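Local coordinates for centrosomal protein of 104 kDa (PDB 5LPI), which is required for building cilia and for the structural integrity of the ciliary tip, at residues 40-45 / 60-65. Numbering follows the deposited sequence.
Sequences TRCDHC and TECDKK. With ZN (zinc ion), chain F.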
loop_
_atom_site.group_PDB
_atom_site.type_symbol
_atom_site.label_atom_id
_atom_site.label_comp_id
_atom_site.label_asym_id
_atom_site.label_seq_id
_atom_site.Cartn_x
_atom_site.Cartn_y
_atom_site.Cartn_z
ATOM N N THR A 40 2.018 5.713 0.058
ATOM C CA THR A 40 3.459 5.838 0.176
ATOM C C THR A 40 3.990 6.414 -1.129
ATOM O O THR A 40 3.346 6.319 -2.175
ATOM C CB THR A 40 4.102 4.475 0.499
ATOM O OG1 THR A 40 5.477 4.669 0.794
ATOM C CG2 THR A 40 3.999 3.517 -0.684
ATOM N N ARG A 41 5.160 7.041 -1.066
ATOM C CA ARG A 41 5.874 7.417 -2.280
ATOM C C ARG A 41 6.740 6.254 -2.724
ATOM O O ARG A 41 7.604 5.808 -1.968
ATOM C CB ARG A 41 6.780 8.627 -2.058
ATOM C CG ARG A 41 6.140 9.958 -2.159
ATOM C CD ARG A 41 7.198 11.034 -1.889
ATOM N NE ARG A 41 6.635 12.083 -1.063
ATOM C CZ ARG A 41 7.346 12.992 -0.417
ATOM N NH1 ARG A 41 8.672 12.988 -0.502
ATOM N NH2 ARG A 41 6.721 13.893 0.310
ATOM N N CYS A 42 6.574 5.811 -3.964
ATOM C CA CYS A 42 7.474 4.777 -4.474
ATOM C C CYS A 42 8.895 5.319 -4.562
ATOM O O CYS A 42 9.141 6.317 -5.249
ATOM C CB CYS A 42 7.013 4.290 -5.843
ATOM S SG CYS A 42 8.110 3.028 -6.491
ATOM N N ASP A 43 9.842 4.673 -3.877
ATOM C CA ASP A 43 11.208 5.193 -3.918
ATOM C C ASP A 43 11.833 5.036 -5.306
ATOM O O ASP A 43 12.771 5.766 -5.641
ATOM C CB ASP A 43 12.080 4.495 -2.869
ATOM C CG ASP A 43 13.404 5.224 -2.611
ATOM O OD1 ASP A 43 13.507 6.443 -2.888
ATOM O OD2 ASP A 43 14.349 4.569 -2.117
ATOM N N HIS A 44 11.303 4.137 -6.133
ATOM C CA HIS A 44 11.932 3.842 -7.412
ATOM C C HIS A 44 11.498 4.804 -8.515
ATOM O O HIS A 44 12.332 5.220 -9.323
ATOM C CB HIS A 44 11.634 2.384 -7.766
ATOM C CG HIS A 44 11.965 1.445 -6.648
ATOM N ND1 HIS A 44 13.263 1.138 -6.304
ATOM C CD2 HIS A 44 11.177 0.838 -5.727
ATOM C CE1 HIS A 44 13.258 0.328 -5.257
ATOM N NE2 HIS A 44 12.005 0.145 -4.879
ATOM N N CYS A 45 10.220 5.211 -8.530
ATOM C CA CYS A 45 9.694 6.084 -9.563
ATOM C C CYS A 45 9.212 7.427 -9.038
ATOM O O CYS A 45 8.883 8.308 -9.848
ATOM C CB CYS A 45 8.538 5.388 -10.301
ATOM S SG CYS A 45 7.021 5.300 -9.340
ATOM N N THR A 60 3.786 -4.320 -12.164
ATOM C CA THR A 60 3.060 -4.116 -13.409
ATOM C C THR A 60 2.899 -2.656 -13.834
ATOM O O THR A 60 2.384 -2.410 -14.928
ATOM C CB THR A 60 1.663 -4.761 -13.330
ATOM O OG1 THR A 60 0.822 -3.984 -12.473
ATOM C CG2 THR A 60 1.749 -6.174 -12.779
ATOM N N GLU A 61 3.317 -1.697 -13.029
ATOM C CA GLU A 61 2.983 -0.318 -13.362
ATOM C C GLU A 61 4.163 0.639 -13.263
ATOM O O GLU A 61 4.292 1.532 -14.109
ATOM C CB GLU A 61 1.855 0.141 -12.439
ATOM C CG GLU A 61 1.387 1.554 -12.650
ATOM C CD GLU A 61 0.247 1.909 -11.722
ATOM O OE1 GLU A 61 -0.029 1.121 -10.793
ATOM O OE2 GLU A 61 -0.375 2.969 -11.921
ATOM N N CYS A 62 5.011 0.475 -12.247
ATOM C CA CYS A 62 6.134 1.362 -11.981
ATOM C C CYS A 62 6.994 1.577 -13.222
ATOM O O CYS A 62 7.206 0.655 -14.012
ATOM C CB CYS A 62 6.981 0.749 -10.859
ATOM S SG CYS A 62 8.319 1.748 -10.213
ATOM N N ASP A 63 7.496 2.814 -13.383
ATOM C CA ASP A 63 8.542 3.080 -14.369
ATOM C C ASP A 63 9.677 2.072 -14.279
ATOM O O ASP A 63 10.312 1.763 -15.296
ATOM C CB ASP A 63 9.140 4.475 -14.186
ATOM C CG ASP A 63 8.172 5.591 -14.544
ATOM O OD1 ASP A 63 7.226 5.348 -15.318
ATOM O OD2 ASP A 63 8.375 6.718 -14.040
ATOM N N LYS A 64 9.969 1.567 -13.074
ATOM C CA LYS A 64 11.087 0.652 -12.870
ATOM C C LYS A 64 10.668 -0.822 -12.818
ATOM O O LYS A 64 11.468 -1.662 -12.387
ATOM C CB LYS A 64 11.853 1.031 -11.596
ATOM C CG LYS A 64 12.258 2.536 -11.503
ATOM C CD LYS A 64 13.087 2.984 -12.713
ATOM C CE LYS A 64 13.397 4.484 -12.631
ATOM N NZ LYS A 64 14.173 4.960 -13.826
ATOM N N LYS A 65 9.449 -1.156 -13.271
ATOM C CA LYS A 65 8.910 -2.509 -13.076
ATOM C C LYS A 65 9.769 -3.591 -13.720
ATOM O O LYS A 65 9.806 -4.727 -13.224
ATOM C CB LYS A 65 7.487 -2.603 -13.623
ATOM C CG LYS A 65 7.409 -2.583 -15.145
ATOM C CD LYS A 65 5.967 -2.404 -15.602
ATOM C CE LYS A 65 5.823 -2.649 -17.098
ATOM N NZ LYS A 65 4.398 -2.503 -17.495
HETATM ZN ZN ZN F . 7.178 3.014 -8.626
HETATM O O HOH W 1 9.919 7.952 -12.535
#
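Cys62 SG is gripped from two directions: it binds the zinc ion at 2.3 Å and accepts a fairly straight hydrogen bond from Lys64 N, 3.3 Å away. Cys62 supplies the last ligand in sequence of one zinc finger of the Cep104 array, the second of four zinc sites along the chain, a beta-hairpin and helix joined through the metal. Cys42 and Cys45, a CxxC pair at the turn following strand 39-41, supply two sulfurs, Cys62 beyond helix 54-60 the third, and His57 NE2 from that helix the fourth ligand. Cysteine suits these places because its short side chain carries a soft, probably deprotonated sulfur straight to the metal. No direct hydrogen bond joins 40-45 to 60-65; the metal is the main link, with a water bridge and side-chain packing beside it.

Cys42 SG is turned anti to its own backbone N (chi1 180°), whereas Cys45 SG is flanked by its N and C (chi1 74°); these different rotations, on a turning backbone, bring both sulfurs to the same ion. Weak N-H bonds from His44 and Cys45 also point at Cys42 SG; like that of Lys64 to Cys62, these N-H groups would probably stabilise negative charge on the sulfurs. Cys45 CB, meanwhile, lies against Cys62 SG at 3.6 Å.

Beside the metal, Lys64 serves through its aliphatic chain, its CG lying 3.8 Å from His44 CB. A bend at chi2 (-56°) turns the chain back, and CE comes to 3.6 Å from His44 O. The imidazole of His44 turns to the other side, where it meets Phe68 edge-to-face. Asp63, exposed and charged, suits the solvent side, where one water approaches Asp63 OD2 unusually closely and donates to Cys45 O at 2.9 Å.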